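Local coordinates for ribokinase, putative (Burkholderia thailandensis, PDB 3B1N), which probably phosphorylates nucleosides as a kinase of the ribokinase (pfkB) family, and here holds ADP together with the nucleoside analogue mizoribine, at residues G7-D12 against G48-I53; R43-G48 against P289-P294; T187-N192 against Q215-T220. All coordinates share one frame; numbering follows the deposited sequence. Where two conformers were deposited one is given.

Interaction 1. Residues G7-D12 against G48-I53; sequences GSIAYD and GCAGNI. With MZR (5-hydroxy-1-(beta-D-ribofuranosyl)-1H-imidazole-4-carboxamide), chain F.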
loop_
_atom_site.group_PDB
_atom_site.type_symbol
_atom_site.label_atom_id
_atom_site.label_comp_id
_atom_site.label_asym_id
_atom_site.label_seq_id
_atom_site.Cartn_x
_atom_site.Cartn_y
_atom_site.Cartn_z
ATOM N N GLY B 7 -4.135 15.520 -16.395
ATOM C CA GLY B 7 -3.869 14.742 -15.181
ATOM C C GLY B 7 -2.964 13.589 -15.532
ATOM O O GLY B 7 -2.503 13.438 -16.659
ATOM N N SER B 8 -2.690 12.768 -14.527
ATOM C CA SER B 8 -1.800 11.619 -14.733
ATOM C C SER B 8 -2.361 10.597 -15.707
ATOM O O SER B 8 -3.589 10.395 -15.806
ATOM C CB SER B 8 -1.509 10.941 -13.406
ATOM O OG SER B 8 -2.715 10.501 -12.798
ATOM N N ILE B 9 -1.459 9.885 -16.387
ATOM C CA ILE B 9 -1.827 8.738 -17.221
ATOM C C ILE B 9 -0.891 7.633 -16.743
ATOM O O ILE B 9 0.333 7.826 -16.785
ATOM C CB ILE B 9 -1.600 9.006 -18.733
ATOM C CG1 ILE B 9 -2.357 10.278 -19.166
ATOM C CG2 ILE B 9 -2.163 7.794 -19.496
ATOM C CD1 ILE B 9 -2.034 10.709 -20.615
ATOM N N ALA B 10 -1.454 6.555 -16.198
ATOM C CA ALA B 10 -0.621 5.619 -15.394
ATOM C C ALA B 10 -1.110 4.225 -15.508
ATOM O O ALA B 10 -2.261 3.973 -15.878
ATOM C CB ALA B 10 -0.626 6.089 -13.894
ATOM N N TYR B 11 -0.212 3.279 -15.190
ATOM C CA TYR B 11 -0.614 1.891 -15.003
ATOM C C TYR B 11 -0.745 1.625 -13.516
ATOM O O TYR B 11 0.151 1.954 -12.742
ATOM C CB TYR B 11 0.489 0.986 -15.591
ATOM C CG TYR B 11 0.560 1.077 -17.089
ATOM C CD1 TYR B 11 -0.514 0.686 -17.888
ATOM C CD2 TYR B 11 1.671 1.628 -17.717
ATOM C CE1 TYR B 11 -0.445 0.770 -19.270
ATOM C CE2 TYR B 11 1.753 1.736 -19.109
ATOM C CZ TYR B 11 0.693 1.297 -19.879
ATOM O OH TYR B 11 0.747 1.361 -21.252
ATOM N N ASP B 12 -1.877 1.022 -13.153
ATOM C CA ASP B 12 -2.217 0.789 -11.759
ATOM C C ASP B 12 -2.042 -0.667 -11.362
ATOM O O ASP B 12 -2.501 -1.550 -12.088
ATOM C CB ASP B 12 -3.679 1.177 -11.476
ATOM C CG ASP B 12 -3.927 2.655 -11.547
ATOM O OD1 ASP B 12 -2.993 3.465 -11.532
ATOM O OD2 ASP B 12 -5.112 3.003 -11.518
ATOM N N GLY B 48 -4.500 6.288 -13.953
ATOM C CA GLY B 48 -4.142 7.709 -13.982
ATOM C C GLY B 48 -5.422 8.518 -14.048
ATOM O O GLY B 48 -6.435 8.117 -14.677
ATOM N N CYS B 49 -5.412 9.646 -13.375
ATOM C CA CYS B 49 -6.624 10.451 -13.245
ATOM C C CYS B 49 -7.157 10.943 -14.587
ATOM O O CYS B 49 -8.363 10.910 -14.823
ATOM C CB CYS B 49 -6.331 11.615 -12.302
ATOM S SG CYS B 49 -5.963 10.966 -10.582
ATOM N N ALA B 50 -6.259 11.363 -15.482
ATOM C CA ALA B 50 -6.749 11.818 -16.797
ATOM C C ALA B 50 -7.303 10.664 -17.587
ATOM O O ALA B 50 -8.308 10.837 -18.289
ATOM C CB ALA B 50 -5.662 12.529 -17.603
ATOM N N GLY B 51 -6.671 9.503 -17.526
ATOM C CA GLY B 51 -7.179 8.352 -18.284
ATOM C C GLY B 51 -8.575 8.009 -17.732
ATOM O O GLY B 51 -9.513 7.736 -18.516
ATOM N N ASN B 52 -8.689 7.959 -16.408
ATOM C CA ASN B 52 -9.971 7.544 -15.797
ATOM C C ASN B 52 -11.102 8.511 -16.095
ATOM O O ASN B 52 -12.210 8.096 -16.436
ATOM C CB ASN B 52 -9.781 7.458 -14.278
ATOM C CG ASN B 52 -8.740 6.401 -13.862
ATOM O OD1 ASN B 52 -8.372 5.491 -14.607
ATOM N ND2 ASN B 52 -8.333 6.508 -12.595
ATOM N N ILE B 53 -10.815 9.801 -15.971
ATOM C CA ILE B 53 -11.867 10.799 -16.151
ATOM C C ILE B 53 -12.261 10.818 -17.610
ATOM O O ILE B 53 -13.460 10.890 -17.906
ATOM C CB ILE B 53 -11.384 12.195 -15.662
ATOM C CG1 ILE B 53 -11.214 12.206 -14.138
ATOM C CG2 ILE B 53 -12.388 13.307 -16.134
ATOM C CD1 ILE B 53 -10.386 13.391 -13.656
HETATM N N1 MZR F . -0.465 11.859 -8.784
HETATM O O3 MZR F . -2.319 10.362 -10.236
HETATM C C4 MZR F . -2.237 9.583 -9.061
HETATM C C5 MZR F . -1.413 9.875 -7.910
HETATM C C6 MZR F . -0.500 11.012 -7.770
HETATM O O6 MZR F . 0.156 11.055 -6.707
HETATM N N7 MZR F . -1.689 8.845 -7.064
HETATM C C8 MZR F . -2.593 8.030 -7.654
HETATM N N9 MZR F . -2.943 8.474 -8.896
HETATM C "C1'" MZR F . -3.933 7.876 -9.807
HETATM C "C2'" MZR F . -3.856 6.377 -10.041
HETATM O "O2'" MZR F . -3.061 6.195 -11.208
HETATM C "C3'" MZR F . -5.350 5.983 -10.156
HETATM O "O3'" MZR F . -5.768 5.420 -11.402
HETATM C "C4'" MZR F . -6.105 7.254 -9.869
HETATM O "O4'" MZR F . -5.179 8.034 -9.136
HETATM C "C5'" MZR F . -7.342 6.986 -9.045
HETATM O "O5'" MZR F . -7.997 8.270 -8.863
#
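The flat peptide carbonyl of Ser8 receives the N-H of Ala50 in its own plane, with 2.9 Å between Ser8 O and Ala50 N, while the Ala50 methyl packs 3.4 Å from Gly7 O. Two other flat groups, the Asp12 carboxylate and the Asn52 amide, meet the ribose of mizoribine. Asp12 uses one oxygen for each hydroxyl: OD1 takes a bond from O2' of the ligand at 2.8 Å and OD2 one from O3' at 2.5 Å. Asn52 ND2 donates to O3' over 3.0 Å. Gly48 N reaches O3' at the same length, and its second bond, to O2', is weak.

Between these groups the backbones are close: Gly48 CA lies 4.1 Å from Ile9 CA, bringing the N-cap of helix 49-59 against the start of strand 10-16. Ser8 OG sits between its own backbone N and carbonyl carbon (chi1 59°), where it accepts the N-H of Cys49 at 2.9 Å and also bonds O3 of the ligand. Asp253 OD2 and Ser36 OG of the second subunit also bond mizoribine.

The contact thus forms much of the ribose-binding side of the nucleoside pocket. Because O3' donates to Asp12 and accepts from Gly48 and Asn52, its hydroxyl is held in both roles, which should fix its rotation, and a ribose diol matches the paired carboxylate oxygens.

Interaction 2. Residues R43-G48 against P289-P294; sequences RREFGG and PQTYAP. With MZR (5-hydroxy-1-(beta-D-ribofuranosyl)-1H-imidazole-4-carboxamide), chain F.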
loop_
_atom_site.group_PDB
_atom_site.type_symbol
_atom_site.label_atom_id
_atom_site.label_comp_id
_atom_site.label_asym_id
_atom_site.label_seq_id
_atom_site.Cartn_x
_atom_site.Cartn_y
_atom_site.Cartn_z
ATOM N N ARG B 43 -1.373 -7.679 -12.238
ATOM C CA ARG B 43 -1.930 -7.322 -13.526
ATOM C C ARG B 43 -2.027 -5.812 -13.590
ATOM O O ARG B 43 -2.620 -5.188 -12.703
ATOM C CB ARG B 43 -3.327 -7.898 -13.666
ATOM C CG ARG B 43 -3.508 -8.763 -14.867
ATOM C CD ARG B 43 -4.566 -9.861 -14.604
ATOM N NE ARG B 43 -5.668 -9.443 -13.724
ATOM C CZ ARG B 43 -6.588 -8.526 -14.024
ATOM N NH1 ARG B 43 -6.536 -7.874 -15.180
ATOM N NH2 ARG B 43 -7.546 -8.242 -13.152
ATOM N N ARG B 44 -1.419 -5.228 -14.606
ATOM C CA ARG B 44 -1.529 -3.779 -14.697
ATOM C C ARG B 44 -2.820 -3.347 -15.377
ATOM O O ARG B 44 -3.263 -3.880 -16.394
ATOM C CB ARG B 44 -0.260 -3.123 -15.258
ATOM C CG ARG B 44 0.970 -3.385 -14.395
ATOM C CD ARG B 44 2.022 -2.311 -14.577
ATOM N NE ARG B 44 2.430 -2.115 -15.967
ATOM C CZ ARG B 44 3.335 -1.213 -16.346
ATOM N NH1 ARG B 44 3.914 -0.425 -15.433
ATOM N NH2 ARG B 44 3.644 -1.091 -17.640
ATOM N N GLU B 45 -3.449 -2.382 -14.741
ATOM C CA GLU B 45 -4.737 -1.880 -15.195
ATOM C C GLU B 45 -4.474 -0.487 -15.741
ATOM O O GLU B 45 -3.564 0.242 -15.306
ATOM C CB GLU B 45 -5.713 -1.742 -14.040
ATOM C CG GLU B 45 -6.094 -2.989 -13.256
ATOM C CD GLU B 45 -7.064 -3.891 -13.950
ATOM O OE1 GLU B 45 -7.367 -3.670 -15.151
ATOM O OE2 GLU B 45 -7.525 -4.838 -13.255
ATOM N N PHE B 46 -5.299 -0.087 -16.690
ATOM C CA PHE B 46 -5.206 1.264 -17.198
ATOM C C PHE B 46 -5.777 2.274 -16.210
ATOM O O PHE B 46 -6.931 2.122 -15.768
ATOM C CB PHE B 46 -5.968 1.344 -18.552
ATOM C CG PHE B 46 -5.373 0.463 -19.611
ATOM C CD1 PHE B 46 -4.220 0.833 -20.265
ATOM C CD2 PHE B 46 -5.958 -0.778 -19.892
ATOM C CE1 PHE B 46 -3.672 0.015 -21.261
ATOM C CE2 PHE B 46 -5.396 -1.620 -20.877
ATOM C CZ PHE B 46 -4.267 -1.225 -21.546
ATOM N N GLY B 47 -4.971 3.309 -15.896
ATOM C CA GLY B 47 -5.305 4.214 -14.818
ATOM C C GLY B 47 -4.717 5.579 -15.046
ATOM O O GLY B 47 -4.518 5.994 -16.188
ATOM N N GLY B 48 -4.500 6.288 -13.953
ATOM C CA GLY B 48 -4.142 7.709 -13.982
ATOM C C GLY B 48 -5.422 8.518 -14.048
ATOM O O GLY B 48 -6.435 8.117 -14.677
ATOM N N PRO B 289 -9.995 0.924 -12.442
ATOM C CA PRO B 289 -10.739 2.186 -12.623
ATOM C C PRO B 289 -11.503 2.265 -13.944
ATOM O O PRO B 289 -12.412 3.099 -14.012
ATOM C CB PRO B 289 -9.648 3.272 -12.538
ATOM C CG PRO B 289 -8.363 2.547 -12.717
ATOM C CD PRO B 289 -8.529 1.126 -12.331
ATOM N N GLN B 290 -11.170 1.446 -14.960
ATOM C CA GLN B 290 -11.796 1.614 -16.280
ATOM C C GLN B 290 -12.380 0.326 -16.859
ATOM O O GLN B 290 -12.650 0.257 -18.057
ATOM C CB GLN B 290 -10.795 2.208 -17.281
ATOM C CG GLN B 290 -10.192 3.573 -16.907
ATOM C CD GLN B 290 -9.081 3.966 -17.890
ATOM O OE1 GLN B 290 -9.140 3.588 -19.095
ATOM N NE2 GLN B 290 -8.149 4.794 -17.447
ATOM N N THR B 291 -12.652 -0.689 -16.052
ATOM C CA THR B 291 -13.146 -1.911 -16.689
ATOM C C THR B 291 -14.665 -1.954 -16.829
ATOM O O THR B 291 -15.164 -2.654 -17.734
ATOM C CB THR B 291 -12.587 -3.176 -16.064
ATOM O OG1 THR B 291 -13.165 -3.366 -14.771
ATOM C CG2 THR B 291 -11.093 -3.047 -15.942
ATOM N N TYR B 292 -15.387 -1.199 -15.998
ATOM C CA TYR B 292 -16.816 -0.994 -16.242
ATOM C C TYR B 292 -17.043 -0.465 -17.651
ATOM O O TYR B 292 -16.315 0.405 -18.124
ATOM C CB TYR B 292 -17.458 -0.102 -15.171
ATOM C CG TYR B 292 -17.176 1.404 -15.263
ATOM C CD1 TYR B 292 -15.865 1.907 -15.222
ATOM C CD2 TYR B 292 -18.235 2.305 -15.411
ATOM C CE1 TYR B 292 -15.659 3.288 -15.302
ATOM C CE2 TYR B 292 -18.040 3.669 -15.487
ATOM C CZ TYR B 292 -16.709 4.146 -15.451
ATOM O OH TYR B 292 -16.522 5.502 -15.560
ATOM N N ALA B 293 -17.978 -1.079 -18.366
ATOM C CA ALA B 293 -18.208 -0.679 -19.742
ATOM C C ALA B 293 -19.714 -0.661 -20.066
ATOM O O ALA B 293 -20.153 -1.343 -21.040
ATOM C CB ALA B 293 -17.432 -1.629 -20.701
ATOM N N PRO B 294 -20.513 0.120 -19.317
ATOM C CA PRO B 294 -21.918 0.303 -19.656
ATOM C C PRO B 294 -22.096 0.953 -21.033
ATOM O O PRO B 294 -21.328 1.840 -21.436
ATOM C CB PRO B 294 -22.445 1.224 -18.540
ATOM C CG PRO B 294 -21.203 2.082 -18.215
ATOM C CD PRO B 294 -20.061 1.092 -18.291
HETATM N N1 MZR F . -0.465 11.859 -8.784
HETATM O O3 MZR F . -2.319 10.362 -10.236
HETATM C C4 MZR F . -2.237 9.583 -9.061
HETATM C C5 MZR F . -1.413 9.875 -7.910
HETATM C C6 MZR F . -0.500 11.012 -7.770
HETATM O O6 MZR F . 0.156 11.055 -6.707
HETATM N N7 MZR F . -1.689 8.845 -7.064
HETATM C C8 MZR F . -2.593 8.030 -7.654
HETATM N N9 MZR F . -2.943 8.474 -8.896
HETATM C "C1'" MZR F . -3.933 7.876 -9.807
HETATM C "C2'" MZR F . -3.856 6.377 -10.041
HETATM O "O2'" MZR F . -3.061 6.195 -11.208
HETATM C "C3'" MZR F . -5.350 5.983 -10.156
HETATM O "O3'" MZR F . -5.768 5.420 -11.402
HETATM C "C4'" MZR F . -6.105 7.254 -9.869
HETATM O "O4'" MZR F . -5.179 8.034 -9.136
HETATM C "C5'" MZR F . -7.342 6.986 -9.045
HETATM O "O5'" MZR F . -7.997 8.270 -8.863
HETATM O O HOH W 1 -8.719 0.090 -15.432
#
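Phe46 O, which receives a 2.7 Å hydrogen bond from a water, is crowded by Pro289 and Gln290; the same water accepts the N-H of Gln290, 2.8 Å from Gln290 N, and so bridges the two backbones. Strand 45-47 forms an edge of the four-stranded sheet that serves as the lid in the ribokinase fold, and it runs into the Gly47-Gly48 pair of the pfkB family. The loop 289-294 joins helices 269-284 and 296-307 and meets the strand without any direct hydrogen bond.

The Pro289 ring brings CG to 3.4 Å from Phe46 O. The amide of Gln290 passes beside that same carbonyl, yet its NE2 approaches at too poor an angle to bond. It is held instead by partners outside the contact: NE2 donates to Asn52 OD1 and also bonds Tyr78 OH, while OE1 is bonded to Arg81. An extended chain beyond CG (chi2 173°) carries the amide to them and lays OE1 3.9 Å from Phe46 CB, while the Phe46 ring meets Tyr78 edge-to-face.

Toward the more exposed side, Glu45 bends at CG (chi2 -76°), and its side chain crosses that of Thr291 at about a right angle. Glu45 OE2 forms a salt bridge with Arg43 NH2 at 3.4 Å, and its other oxygen, OE1, stands 3.9 Å from the CG2 methyl of Thr291.

Interaction 3. Residues T187-N192 against Q215-T220; sequences TYIAVN and QALIIT. With ADP (adenosine-5'-diphosphate), chain G.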
loop_
_atom_site.group_PDB
_atom_site.type_symbol
_atom_site.label_atom_id
_atom_site.label_comp_id
_atom_site.label_asym_id
_atom_site.label_seq_id
_atom_site.Cartn_x
_atom_site.Cartn_y
_atom_site.Cartn_z
ATOM N N THR B 187 -12.664 27.503 -11.613
ATOM C CA THR B 187 -14.119 27.730 -11.711
ATOM C C THR B 187 -14.869 26.833 -10.721
ATOM O O THR B 187 -15.857 27.229 -10.127
ATOM C CB THR B 187 -14.641 27.404 -13.111
ATOM O OG1 THR B 187 -13.716 27.869 -14.113
ATOM C CG2 THR B 187 -16.062 27.965 -13.284
ATOM N N TYR B 188 -14.412 25.582 -10.588
ATOM C CA TYR B 188 -15.039 24.663 -9.651
ATOM C C TYR B 188 -13.934 23.900 -8.917
ATOM O O TYR B 188 -12.821 23.804 -9.443
ATOM C CB TYR B 188 -15.962 23.636 -10.372
ATOM C CG TYR B 188 -16.691 24.153 -11.601
ATOM C CD1 TYR B 188 -16.131 24.060 -12.864
ATOM C CD2 TYR B 188 -17.957 24.758 -11.479
ATOM C CE1 TYR B 188 -16.799 24.503 -13.980
ATOM C CE2 TYR B 188 -18.621 25.240 -12.599
ATOM C CZ TYR B 188 -18.036 25.089 -13.837
ATOM O OH TYR B 188 -18.687 25.536 -14.981
ATOM N N ILE B 189 -14.239 23.381 -7.735
ATOM C CA ILE B 189 -13.299 22.451 -7.083
ATOM C C ILE B 189 -14.048 21.157 -6.771
ATOM O O ILE B 189 -15.193 21.166 -6.319
ATOM C CB ILE B 189 -12.557 23.108 -5.855
ATOM C CG1 ILE B 189 -11.524 22.167 -5.224
ATOM C CG2 ILE B 189 -13.537 23.666 -4.796
ATOM C CD1 ILE B 189 -10.691 22.841 -4.151
ATOM N N ALA B 190 -13.405 20.024 -7.069
ATOM C CA ALA B 190 -14.017 18.738 -6.742
ATOM C C ALA B 190 -13.031 17.983 -5.890
ATOM O O ALA B 190 -11.856 17.885 -6.247
ATOM C CB ALA B 190 -14.328 17.970 -7.993
ATOM N N VAL B 191 -13.485 17.488 -4.746
ATOM C CA VAL B 191 -12.561 16.771 -3.819
ATOM C C VAL B 191 -13.354 15.748 -3.079
ATOM O O VAL B 191 -14.582 15.878 -2.993
ATOM C CB VAL B 191 -11.866 17.733 -2.790
ATOM C CG1 VAL B 191 -10.671 18.459 -3.421
ATOM C CG2 VAL B 191 -12.825 18.709 -2.146
ATOM N N ASN B 192 -12.693 14.691 -2.560
ATOM C CA ASN B 192 -13.404 13.891 -1.567
ATOM C C ASN B 192 -13.316 14.537 -0.193
ATOM O O ASN B 192 -12.647 15.556 -0.036
ATOM C CB ASN B 192 -13.025 12.414 -1.551
ATOM C CG ASN B 192 -11.666 12.132 -0.962
ATOM O OD1 ASN B 192 -11.199 12.788 -0.061
ATOM N ND2 ASN B 192 -11.044 11.078 -1.475
ATOM N N GLN B 215 -17.421 28.812 -8.419
ATOM C CA GLN B 215 -18.825 28.637 -8.766
ATOM C C GLN B 215 -19.478 27.442 -8.071
ATOM O O GLN B 215 -20.680 27.475 -7.766
ATOM C CB GLN B 215 -19.022 28.574 -10.278
ATOM C CG GLN B 215 -18.715 29.930 -10.943
ATOM C CD GLN B 215 -18.968 29.923 -12.438
ATOM O OE1 GLN B 215 -19.722 29.084 -12.948
ATOM N NE2 GLN B 215 -18.324 30.865 -13.162
ATOM N N ALA B 216 -18.706 26.364 -7.856
ATOM C CA ALA B 216 -19.267 25.230 -7.118
ATOM C C ALA B 216 -18.129 24.523 -6.407
ATOM O O ALA B 216 -17.025 24.439 -6.956
ATOM C CB ALA B 216 -20.009 24.222 -8.042
ATOM N N LEU B 217 -18.410 24.082 -5.191
ATOM C CA LEU B 217 -17.493 23.259 -4.373
ATOM C C LEU B 217 -18.188 21.925 -4.224
ATOM O O LEU B 217 -19.261 21.806 -3.626
ATOM C CB LEU B 217 -17.275 23.890 -3.000
ATOM C CG LEU B 217 -16.641 23.060 -1.865
ATOM C CD1 LEU B 217 -15.285 22.470 -2.281
ATOM C CD2 LEU B 217 -16.511 23.864 -0.572
ATOM N N ILE B 218 -17.558 20.900 -4.803
ATOM C CA ILE B 218 -18.141 19.568 -4.866
ATOM C C ILE B 218 -17.299 18.668 -3.977
ATOM O O ILE B 218 -16.064 18.618 -4.150
ATOM C CB ILE B 218 -18.117 19.030 -6.313
ATOM C CG1 ILE B 218 -18.920 19.939 -7.277
ATOM C CG2 ILE B 218 -18.630 17.626 -6.362
ATOM C CD1 ILE B 218 -18.051 20.690 -8.234
ATOM N N ILE B 219 -17.968 18.026 -3.020
ATOM C CA ILE B 219 -17.295 17.142 -2.040
ATOM C C ILE B 219 -17.964 15.781 -2.067
ATOM O O ILE B 219 -19.175 15.664 -1.792
ATOM C CB ILE B 219 -17.263 17.748 -0.610
ATOM C CG1 ILE B 219 -16.609 19.123 -0.631
ATOM C CG2 ILE B 219 -16.598 16.682 0.338
ATOM C CD1 ILE B 219 -16.852 19.950 0.667
ATOM N N THR B 220 -17.181 14.761 -2.427
ATOM C CA THR B 220 -17.738 13.409 -2.507
ATOM C C THR B 220 -17.493 12.728 -1.166
ATOM O O THR B 220 -16.462 12.993 -0.496
ATOM C CB THR B 220 -17.127 12.612 -3.666
ATOM O OG1 THR B 220 -15.739 12.356 -3.404
ATOM C CG2 THR B 220 -17.237 13.430 -4.959
HETATM P PB ADP G . -12.612 9.082 -4.406
HETATM O O1B ADP G . -12.011 8.985 -3.012
HETATM O O2B ADP G . -12.180 10.363 -5.051
HETATM O O3B ADP G . -12.521 7.945 -5.361
HETATM P PA ADP G . -15.362 8.734 -3.258
HETATM O O1A ADP G . -14.902 7.482 -2.498
HETATM O O2A ADP G . -15.906 9.903 -2.495
HETATM O O3A ADP G . -14.227 9.372 -4.154
HETATM O "O5'" ADP G . -16.384 8.126 -4.274
HETATM C "C5'" ADP G . -16.870 9.012 -5.289
HETATM C "C4'" ADP G . -18.324 8.759 -5.657
HETATM O "O4'" ADP G . -18.459 7.410 -6.154
HETATM C "C3'" ADP G . -19.307 8.859 -4.465
HETATM O "O3'" ADP G . -19.674 10.223 -4.204
HETATM C "C2'" ADP G . -20.397 7.924 -4.923
HETATM O "O2'" ADP G . -21.293 8.617 -5.819
HETATM C "C1'" ADP G . -19.684 6.850 -5.695
HETATM N N9 ADP G . -19.339 5.734 -4.770
HETATM C C8 ADP G . -18.198 5.530 -4.035
HETATM N N7 ADP G . -18.328 4.397 -3.273
HETATM C C5 ADP G . -19.557 3.940 -3.463
HETATM C C6 ADP G . -20.338 2.822 -2.938
HETATM N N6 ADP G . -19.740 1.996 -2.034
HETATM N N1 ADP G . -21.576 2.658 -3.365
HETATM C C2 ADP G . -22.156 3.490 -4.264
HETATM N N3 ADP G . -21.488 4.520 -4.800
HETATM C C4 ADP G . -20.239 4.801 -4.430
#
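Ile218 N donates to Ile189 O at 2.8 Å in the middle of a parallel strand pair, and the packing there is close on both faces of the sheet. Val191 N answers with a 2.9 Å bond to Ile218 O, and Thr220 N donates to Val191 O. On one face Ile189 and Val191 lie alongside Leu217 and Ile219, with Val191 CG2 4.1 Å from Ile219 CG1. On the other, Ala190 CB faces Ile218 CB, and Phe255 and Leu259 of helix 251-264 cover Ile218.

The start of the pair is looser and nearer solvent. Gln215 N still reaches Thr187 O, but the exposed Gln215 side chain merely lies beside Thr187, CD 3.6 Å from CG2, and Ala216 N is buried with no partner in the model.

Helices 193-203 and 207-211 link the strands in a beta-alpha-beta crossover, and the C-terminal ends carry the nucleotide-binding residues. Thr220 OG1 donates to O2A of ADP at 2.6 Å. Asn192, the N-cap of helix 193-203, sends ND2 to O1B at 2.8 Å. The strand ends thus supply one neutral donor to each phosphate, a hydroxyl to the alpha and an amide to the beta, binding the diphosphate without adding a countercharge.

Overall arrangement
Interactions 1 and 2 share Gly48 and adjoin the same nucleoside, their centres 10 Å apart. Strands 10-16 and 45-47 are neighbours in the small sheet, joined by probable hydrogen bonds from Gly47 N to Ala10 O and from Asp12 N to Glu45 O, each 2.8 Å. Gln290 of interaction 2 also holds Asn52 of interaction 1, placing a second-shell residue behind a ribose donor. Interaction 3 belongs to the large sheet: its centre lies about 19 Å from that of interaction 1, with nearest atoms about 8 Å apart, and about 24 Å from that of interaction 2. Interaction 1 thus lines the nucleoside pocket, interaction 2 backs it from the lid strand and the loop, and interaction 3 supplies two residues to the ADP site.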